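Local coordinates for N-acetylmuramoyl-L-alanine amidase domain-containing protein SAOUHSC_02979 (Staphylococcus aureus, PDB 5T1Q) that probably cleaves bacterial cell-wall peptidoglycan as a secreted amidase, here as the part with a glucosaminidase-family domain followed by a CHAP domain, at residues A82-A87 with D180-L185; A196-S201 with L337-H342. One frame throughout, in Å; residues are numbered along the deposited sequence.

Contact 1: residues A82-A87 with D180-L185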
ATOM      1  N   ALA A  82      -2.281 -19.793   7.997  1.00 38.38           N
ATOM      2  CA  ALA A  82      -1.026 -19.358   7.391  1.00 37.73           C
ATOM      3  C   ALA A  82      -1.310 -18.326   6.287  1.00 36.55           C
ATOM      4  O   ALA A  82      -0.530 -17.397   6.061  1.00 34.89           O
ATOM      5  CB  ALA A  82      -0.283 -20.557   6.819  1.00 39.17           C
ATOM      6  N   SER A  83      -2.437 -18.507   5.605  1.00 35.80           N
ATOM      7  CA  SER A  83      -2.859 -17.599   4.543  1.00 34.79           C
ATOM      8  C   SER A  83      -3.074 -16.184   5.053  1.00 33.16           C
ATOM      9  O   SER A  83      -2.663 -15.219   4.407  1.00 32.30           O
ATOM     10  CB  SER A  83      -4.137 -18.130   3.899  1.00 35.14           C
ATOM     11  OG  SER A  83      -5.073 -18.455   4.900  1.00 35.85           O
ATOM     12  N   VAL A  84      -3.733 -16.056   6.202  1.00 33.32           N
ATOM     13  CA  VAL A  84      -3.968 -14.750   6.793  1.00 32.96           C
ATOM     14  C   VAL A  84      -2.618 -14.165   7.207  1.00 33.25           C
ATOM     15  O   VAL A  84      -2.331 -13.008   6.927  1.00 34.01           O
ATOM     16  CB  VAL A  84      -4.963 -14.822   7.978  1.00 33.88           C
ATOM     17  CG1 VAL A  84      -5.090 -13.477   8.687  1.00 33.57           C
ATOM     18  CG2 VAL A  84      -6.332 -15.284   7.494  1.00 34.09           C
HETATM   19  N   MSE A  85      -1.775 -14.989   7.817  1.00 34.26           N
HETATM   20  CA  MSE A  85      -0.456 -14.547   8.280  1.00 34.87           C
HETATM   21  C   MSE A  85       0.432 -14.080   7.135  1.00 33.13           C
HETATM   22  O   MSE A  85       1.098 -13.044   7.240  1.00 31.85           O
HETATM   23  CB  MSE A  85       0.179 -15.701   9.057  1.00 37.37           C
HETATM   24  CG  MSE A  85       1.583 -15.400   9.576  1.00 39.40           C
HETATM   25 SE   MSE A  85       2.152 -16.905  10.723  1.00 43.62          SE
HETATM   26  CE  MSE A  85       3.882 -16.187  11.323  1.00 43.66           C
ATOM     27  N   ILE A  86       0.453 -14.834   6.040  1.00 31.95           N
ATOM     28  CA  ILE A  86       1.281 -14.485   4.893  1.00 31.41           C
ATOM     29  C   ILE A  86       0.745 -13.212   4.214  1.00 30.40           C
ATOM     30  O   ILE A  86       1.522 -12.364   3.775  1.00 30.42           O
ATOM     31  CB  ILE A  86       1.374 -15.642   3.876  1.00 31.89           C
ATOM     32  CG1 ILE A  86       2.099 -16.833   4.504  1.00 33.54           C
ATOM     33  CG2 ILE A  86       2.130 -15.189   2.634  1.00 31.07           C
ATOM     34  CD1 ILE A  86       2.039 -18.101   3.683  1.00 34.84           C
ATOM     35  N   ALA A  87      -0.578 -13.103   4.135  1.00 29.33           N
ATOM     36  CA  ALA A  87      -1.216 -11.954   3.533  1.00 28.20           C
ATOM     37  C   ALA A  87      -0.927 -10.696   4.334  1.00 27.78           C
ATOM     38  O   ALA A  87      -0.654  -9.644   3.748  1.00 26.48           O
ATOM     39  CB  ALA A  87      -2.711 -12.179   3.420  1.00 28.32           C
ATOM     40  N   ASP A 180     -13.625 -15.159   7.494  1.00 45.13           N
ATOM     41  CA  ASP A 180     -14.186 -14.816   8.792  1.00 45.45           C
ATOM     42  C   ASP A 180     -13.078 -14.153   9.609  1.00 42.32           C
ATOM     43  O   ASP A 180     -13.308 -13.155  10.298  1.00 40.65           O
ATOM     44  CB  ASP A 180     -14.721 -16.068   9.488  1.00 48.82           C
ATOM     45  CG  ASP A 180     -15.898 -16.693   8.738  1.00 52.08           C
ATOM     46  OD1 ASP A 180     -16.934 -16.007   8.594  1.00 54.49           O
ATOM     47  OD2 ASP A 180     -15.794 -17.868   8.310  1.00 54.17           O
ATOM     48  N   ALA A 181     -11.868 -14.693   9.473  1.00 40.12           N
ATOM     49  CA  ALA A 181     -10.702 -14.177  10.172  1.00 38.53           C
ATOM     50  C   ALA A 181     -10.298 -12.779   9.696  1.00 37.15           C
ATOM     51  O   ALA A 181     -10.081 -11.884  10.517  1.00 36.01           O
ATOM     52  CB  ALA A 181      -9.540 -15.144  10.038  1.00 38.52           C
ATOM     53  N   THR A 182     -10.213 -12.574   8.382  1.00 37.10           N
ATOM     54  CA  THR A 182      -9.845 -11.254   7.858  1.00 36.18           C
ATOM     55  C   THR A 182     -10.864 -10.171   8.265  1.00 37.11           C
ATOM     56  O   THR A 182     -10.472  -9.042   8.554  1.00 36.86           O
ATOM     57  CB  THR A 182      -9.652 -11.249   6.328  1.00 35.63           C
ATOM     58  OG1 THR A 182     -10.866 -11.625   5.682  1.00 36.49           O
ATOM     59  CG2 THR A 182      -8.532 -12.204   5.903  1.00 35.79           C
ATOM     60  N   SER A 183     -12.151 -10.517   8.332  1.00 39.85           N
ATOM     61  CA  SER A 183     -13.181  -9.526   8.722  1.00 42.35           C
ATOM     62  C   SER A 183     -13.023  -9.051  10.176  1.00 43.14           C
ATOM     63  O   SER A 183     -13.415  -7.931  10.510  1.00 44.44           O
ATOM     64  CB  SER A 183     -14.597 -10.069   8.525  1.00 44.53           C
ATOM     65  OG  SER A 183     -14.889 -11.070   9.478  1.00 47.81           O
ATOM     66  N   HIS A 184     -12.474  -9.908  11.038  1.00 43.14           N
ATOM     67  CA  HIS A 184     -12.234  -9.533  12.445  1.00 43.06           C
ATOM     68  C   HIS A 184     -10.937  -8.734  12.628  1.00 41.63           C
ATOM     69  O   HIS A 184     -10.748  -8.086  13.652  1.00 42.05           O
ATOM     70  CB  HIS A 184     -12.279 -10.756  13.359  1.00 43.75           C
ATOM     71  CG  HIS A 184     -13.661 -11.298  13.555  1.00 45.70           C
ATOM     72  ND1 HIS A 184     -14.156 -12.369  12.838  1.00 46.72           N
ATOM     73  CD2 HIS A 184     -14.665 -10.895  14.370  1.00 47.34           C
ATOM     74  CE1 HIS A 184     -15.398 -12.614  13.216  1.00 48.52           C
ATOM     75  NE2 HIS A 184     -15.730 -11.736  14.148  1.00 48.95           N
ATOM     76  N   LEU A 185     -10.046  -8.788  11.645  1.00 40.41           N
ATOM     77  CA  LEU A 185      -8.829  -7.964  11.677  1.00 41.04           C
ATOM     78  C   LEU A 185      -9.174  -6.524  11.281  1.00 42.26           C
ATOM     79  O   LEU A 185      -8.422  -5.590  11.568  1.00 42.56           O
ATOM     80  CB  LEU A 185      -7.762  -8.530  10.740  1.00 39.42           C
ATOM     81  CG  LEU A 185      -7.138  -9.859  11.174  1.00 39.52           C
ATOM     82  CD1 LEU A 185      -6.356 -10.482  10.039  1.00 38.40           C
ATOM     83  CD2 LEU A 185      -6.255  -9.668  12.403  1.00 39.61           C
TER
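Val-84 packs against Ala-181, Thr-182 and Leu-185 in a buried, apolar helix-to-helix contact. It lies in the helical glucosaminidase-family domain, which belongs to the lysozyme clan, and joins helix 82-93 to helix 178-185. The two short helix axes come within 10.5 Å and cross at -42°. Each branch of Val-84 has its own target. CG1 is anti to the backbone N (chi1 174°) and meets the tip of Leu-185, with CG1 to CD1 at 3.5 Å. CG2 of Val-84 lies 4.1 Å from CB of Ala-181 and equally far from CG2 of Thr-182. The methyl of Thr-182 thus joins the apolar surface, while its OG1 hydrogen-bonds Asn-200 on helix 195-205. Leu-199 of that helix also touches Thr-182 and Leu-185, and Tyr-152 of helix 145-158 touches Val-84. On the exposed side of helix 178-185, Ser-183 OG and His-184 ND1 both bond Asp-180 O, at 2.7 Å and 2.8 Å, from opposite faces of its carbonyl plane. No hydrogen bond links segments 82-87 and 180-185. Their relative position is therefore not fixed by a polar bond between them and rests on how the Val-84 methyls fit against CB of Ala-181, CG2 of Thr-182 and CD1 of Leu-185.

Contact 2: residues A196-S201 with L337-H342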
ATOM      1  N   ALA A 196      -9.864  -5.797   5.391  1.00 30.03           N
ATOM      2  CA  ALA A 196     -10.326  -7.161   5.093  1.00 30.67           C
ATOM      3  C   ALA A 196     -10.346  -7.451   3.598  1.00 30.61           C
ATOM      4  O   ALA A 196      -9.838  -8.487   3.159  1.00 30.20           O
ATOM      5  CB  ALA A 196     -11.708  -7.415   5.690  1.00 31.89           C
ATOM      6  N   LYS A 197     -10.921  -6.544   2.814  1.00 31.60           N
ATOM      7  CA  LYS A 197     -10.975  -6.741   1.366  1.00 33.23           C
ATOM      8  C   LYS A 197      -9.576  -6.805   0.741  1.00 31.18           C
ATOM      9  O   LYS A 197      -9.363  -7.518  -0.233  1.00 29.72           O
ATOM     10  CB  LYS A 197     -11.870  -5.711   0.671  1.00 36.35           C
ATOM     11  CG  LYS A 197     -13.354  -5.881   1.010  1.00 40.11           C
ATOM     12  CD  LYS A 197     -14.280  -5.387  -0.093  1.00 43.75           C
ATOM     13  CE  LYS A 197     -14.088  -3.914  -0.446  1.00 46.20           C
ATOM     14  NZ  LYS A 197     -14.505  -2.990   0.645  1.00 49.03           N
ATOM     15  N   LYS A 198      -8.630  -6.065   1.315  1.00 29.61           N
ATOM     16  CA  LYS A 198      -7.252  -6.112   0.851  1.00 28.38           C
ATOM     17  C   LYS A 198      -6.623  -7.476   1.145  1.00 27.48           C
ATOM     18  O   LYS A 198      -6.001  -8.070   0.264  1.00 27.41           O
ATOM     19  CB  LYS A 198      -6.423  -4.986   1.476  1.00 28.58           C
ATOM     20  CG  LYS A 198      -6.733  -3.612   0.899  1.00 29.47           C
ATOM     21  CD  LYS A 198      -5.917  -2.542   1.601  1.00 30.15           C
ATOM     22  CE  LYS A 198      -6.115  -1.180   0.968  1.00 30.87           C
ATOM     23  NZ  LYS A 198      -5.200  -0.185   1.583  1.00 31.07           N
ATOM     24  N   LEU A 199      -6.788  -7.978   2.371  1.00 26.83           N
ATOM     25  CA  LEU A 199      -6.236  -9.286   2.718  1.00 26.69           C
ATOM     26  C   LEU A 199      -6.840 -10.383   1.840  1.00 27.19           C
ATOM     27  O   LEU A 199      -6.117 -11.235   1.330  1.00 27.19           O
ATOM     28  CB  LEU A 199      -6.442  -9.618   4.201  1.00 26.94           C
ATOM     29  CG  LEU A 199      -5.680  -8.788   5.235  1.00 26.09           C
ATOM     30  CD1 LEU A 199      -5.997  -9.298   6.630  1.00 27.39           C
ATOM     31  CD2 LEU A 199      -4.178  -8.826   5.002  1.00 25.64           C
ATOM     32  N   ASN A 200      -8.156 -10.340   1.652  1.00 27.51           N
ATOM     33  CA  ASN A 200      -8.853 -11.317   0.827  1.00 28.81           C
ATOM     34  C   ASN A 200      -8.291 -11.305  -0.589  1.00 28.96           C
ATOM     35  O   ASN A 200      -8.038 -12.359  -1.158  1.00 29.21           O
ATOM     36  CB  ASN A 200     -10.374 -11.062   0.836  1.00 29.33           C
ATOM     37  CG  ASN A 200     -10.990 -11.264   2.220  1.00 30.15           C
ATOM     38  OD1 ASN A 200     -10.407 -11.921   3.086  1.00 29.98           O
ATOM     39  ND2 ASN A 200     -12.168 -10.697   2.432  1.00 30.83           N
ATOM     40  N   SER A 201      -8.051 -10.111  -1.128  1.00 28.69           N
ATOM     41  CA  SER A 201      -7.477  -9.977  -2.466  1.00 29.71           C
ATOM     42  C   SER A 201      -6.100 -10.643  -2.564  1.00 29.99           C
ATOM     43  O   SER A 201      -5.793 -11.299  -3.557  1.00 31.08           O
ATOM     44  CB  SER A 201      -7.350  -8.504  -2.844  1.00 30.11           C
ATOM     45  OG  SER A 201      -6.770  -8.372  -4.131  1.00 31.97           O
ATOM     46  N   LEU A 337      -6.896   4.909   1.327  1.00 33.09           N
ATOM     47  CA  LEU A 337      -5.519   4.583   1.700  1.00 32.25           C
ATOM     48  C   LEU A 337      -4.956   3.428   0.857  1.00 29.67           C
ATOM     49  O   LEU A 337      -5.537   2.351   0.824  1.00 29.58           O
ATOM     50  CB  LEU A 337      -5.470   4.200   3.190  1.00 34.09           C
ATOM     51  CG  LEU A 337      -4.119   3.851   3.817  1.00 34.74           C
ATOM     52  CD1 LEU A 337      -3.163   5.010   3.711  1.00 34.96           C
ATOM     53  CD2 LEU A 337      -4.296   3.465   5.280  1.00 36.59           C
ATOM     54  N   GLY A 338      -3.819   3.661   0.199  1.00 28.02           N
ATOM     55  CA  GLY A 338      -3.151   2.651  -0.637  1.00 26.90           C
ATOM     56  C   GLY A 338      -3.944   2.227  -1.877  1.00 25.85           C
ATOM     57  O   GLY A 338      -3.743   1.133  -2.415  1.00 25.17           O
ATOM     58  N   ILE A 339      -4.836   3.097  -2.325  1.00 24.69           N
ATOM     59  CA  ILE A 339      -5.681   2.818  -3.479  1.00 24.49           C
ATOM     60  C   ILE A 339      -5.258   3.665  -4.674  1.00 22.92           C
ATOM     61  O   ILE A 339      -5.100   4.873  -4.559  1.00 21.77           O
ATOM     62  CB  ILE A 339      -7.153   3.155  -3.178  1.00 25.29           C
ATOM     63  CG1 ILE A 339      -7.634   2.467  -1.901  1.00 26.66           C
ATOM     64  CG2 ILE A 339      -8.047   2.795  -4.368  1.00 25.48           C
ATOM     65  CD1 ILE A 339      -7.592   0.967  -1.943  1.00 27.44           C
ATOM     66  N   ILE A 340      -5.051   3.005  -5.800  1.00 22.36           N
ATOM     67  CA  ILE A 340      -4.777   3.642  -7.067  1.00 21.99           C
ATOM     68  C   ILE A 340      -6.146   3.736  -7.756  1.00 21.84           C
ATOM     69  O   ILE A 340      -6.846   2.744  -7.838  1.00 22.45           O
ATOM     70  CB  ILE A 340      -3.817   2.790  -7.903  1.00 22.62           C
ATOM     71  CG1 ILE A 340      -2.442   2.763  -7.234  1.00 23.18           C
ATOM     72  CG2 ILE A 340      -3.699   3.327  -9.330  1.00 22.79           C
ATOM     73  CD1 ILE A 340      -1.547   1.678  -7.779  1.00 24.19           C
ATOM     74  N   SER A 341      -6.532   4.940  -8.173  1.00 21.25           N
ATOM     75  CA  SER A 341      -7.834   5.197  -8.819  1.00 21.59           C
ATOM     76  C   SER A 341      -7.663   6.059 -10.073  1.00 20.25           C
ATOM     77  O   SER A 341      -6.558   6.483 -10.409  1.00 19.20           O
ATOM     78  CB  SER A 341      -8.793   5.891  -7.840  1.00 22.00           C
ATOM     79  OG  SER A 341      -8.247   7.119  -7.409  1.00 22.48           O
ATOM     80  N   HIS A 342      -8.767   6.304 -10.760  1.00 20.14           N
ATOM     81  CA  HIS A 342      -8.725   7.025 -12.021  1.00 19.80           C
ATOM     82  C   HIS A 342     -10.008   7.803 -12.210  1.00 19.48           C
ATOM     83  O   HIS A 342     -11.041   7.443 -11.653  1.00 19.77           O
ATOM     84  CB  HIS A 342      -8.630   6.028 -13.198  1.00 20.20           C
ATOM     85  CG  HIS A 342      -8.175   4.660 -12.812  1.00 20.39           C
ATOM     86  ND1 HIS A 342      -9.059   3.621 -12.606  1.00 21.80           N
ATOM     87  CD2 HIS A 342      -6.941   4.153 -12.585  1.00 20.48           C
ATOM     88  CE1 HIS A 342      -8.388   2.533 -12.267  1.00 21.39           C
ATOM     89  NE2 HIS A 342      -7.100   2.833 -12.242  1.00 21.16           N
TER
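Lys-198 reaches out from helix 195-205 and hydrogen-bonds the backbone carbonyl of Leu-337, just ahead of strand 339-345. The helix belongs to the lysozyme-clan glucosaminidase fold. The strand lies in a mixed sheet built largely from the C-terminal CHAP region, a papain-like cysteine peptidase fold, to which strands 37-39 and 52-54 from the N-terminal part are added. The contact therefore bridges two domains, and it is buried close to the middle of the chain. The backbones stay well apart: the nearest CA atoms, those of Lys-198 and Gly-338, are 9.8 Å from each other. The lysine spans this gap. Its CG is anti to the carbonyl carbon, chi1 -73°, and the chain is fully extended from there to NZ. The ammonium group also forms a salt bridge with Asp-192. The buried charge thus has an anionic partner as well as a neutral acceptor, which probably helps to keep it protonated. The methylene part of the chain has apolar neighbours. Ile-339 crosses it at a slant and places CD1 3.9 Å from Lys-198 CE. Leu-91 of helix 82-93 also touches the lysine, and Phe-52 of strand 52-54 touches Ile-339. The backbone of Gly-338, with a positive phi of 65°, lies against the ammonium end, its CA 4.1 Å from Lys-198 NZ. The turn is tied to the sheet as well, since Gly-338 and Ile-340 make backbone hydrogen bonds with Phe-37 on strand 37-39. The bond that crosses the contact does not follow a lone-pair direction: Lys-198 NZ sits 2.7 Å from Leu-337 O, above the carbonyl plane and 36° out of it.

How the contacts relate
Both contacts are buried, but they sit differently in the fold. Contact 1, its centre about 17 Å from the centre of the chain, stays within the glucosaminidase-family domain. Contact 2, its centre about 8 Å from that point, joins this domain to the CHAP domain. Their chemistry follows suit: methyl groups meet in contact 1, while an ammonium group meets a backbone oxygen in contact 2, with a smaller apolar share. Helices 178-185 and 195-205 follow each other in the chain and connect the two. Leu-185 CD1 packs 3.6 Å from Leu-199 CD1, and Ala-87 touches Ile-202 and Ile-203. Helix 195-205 packs on both helices of contact 1 and sends Lys-198 to the other domain.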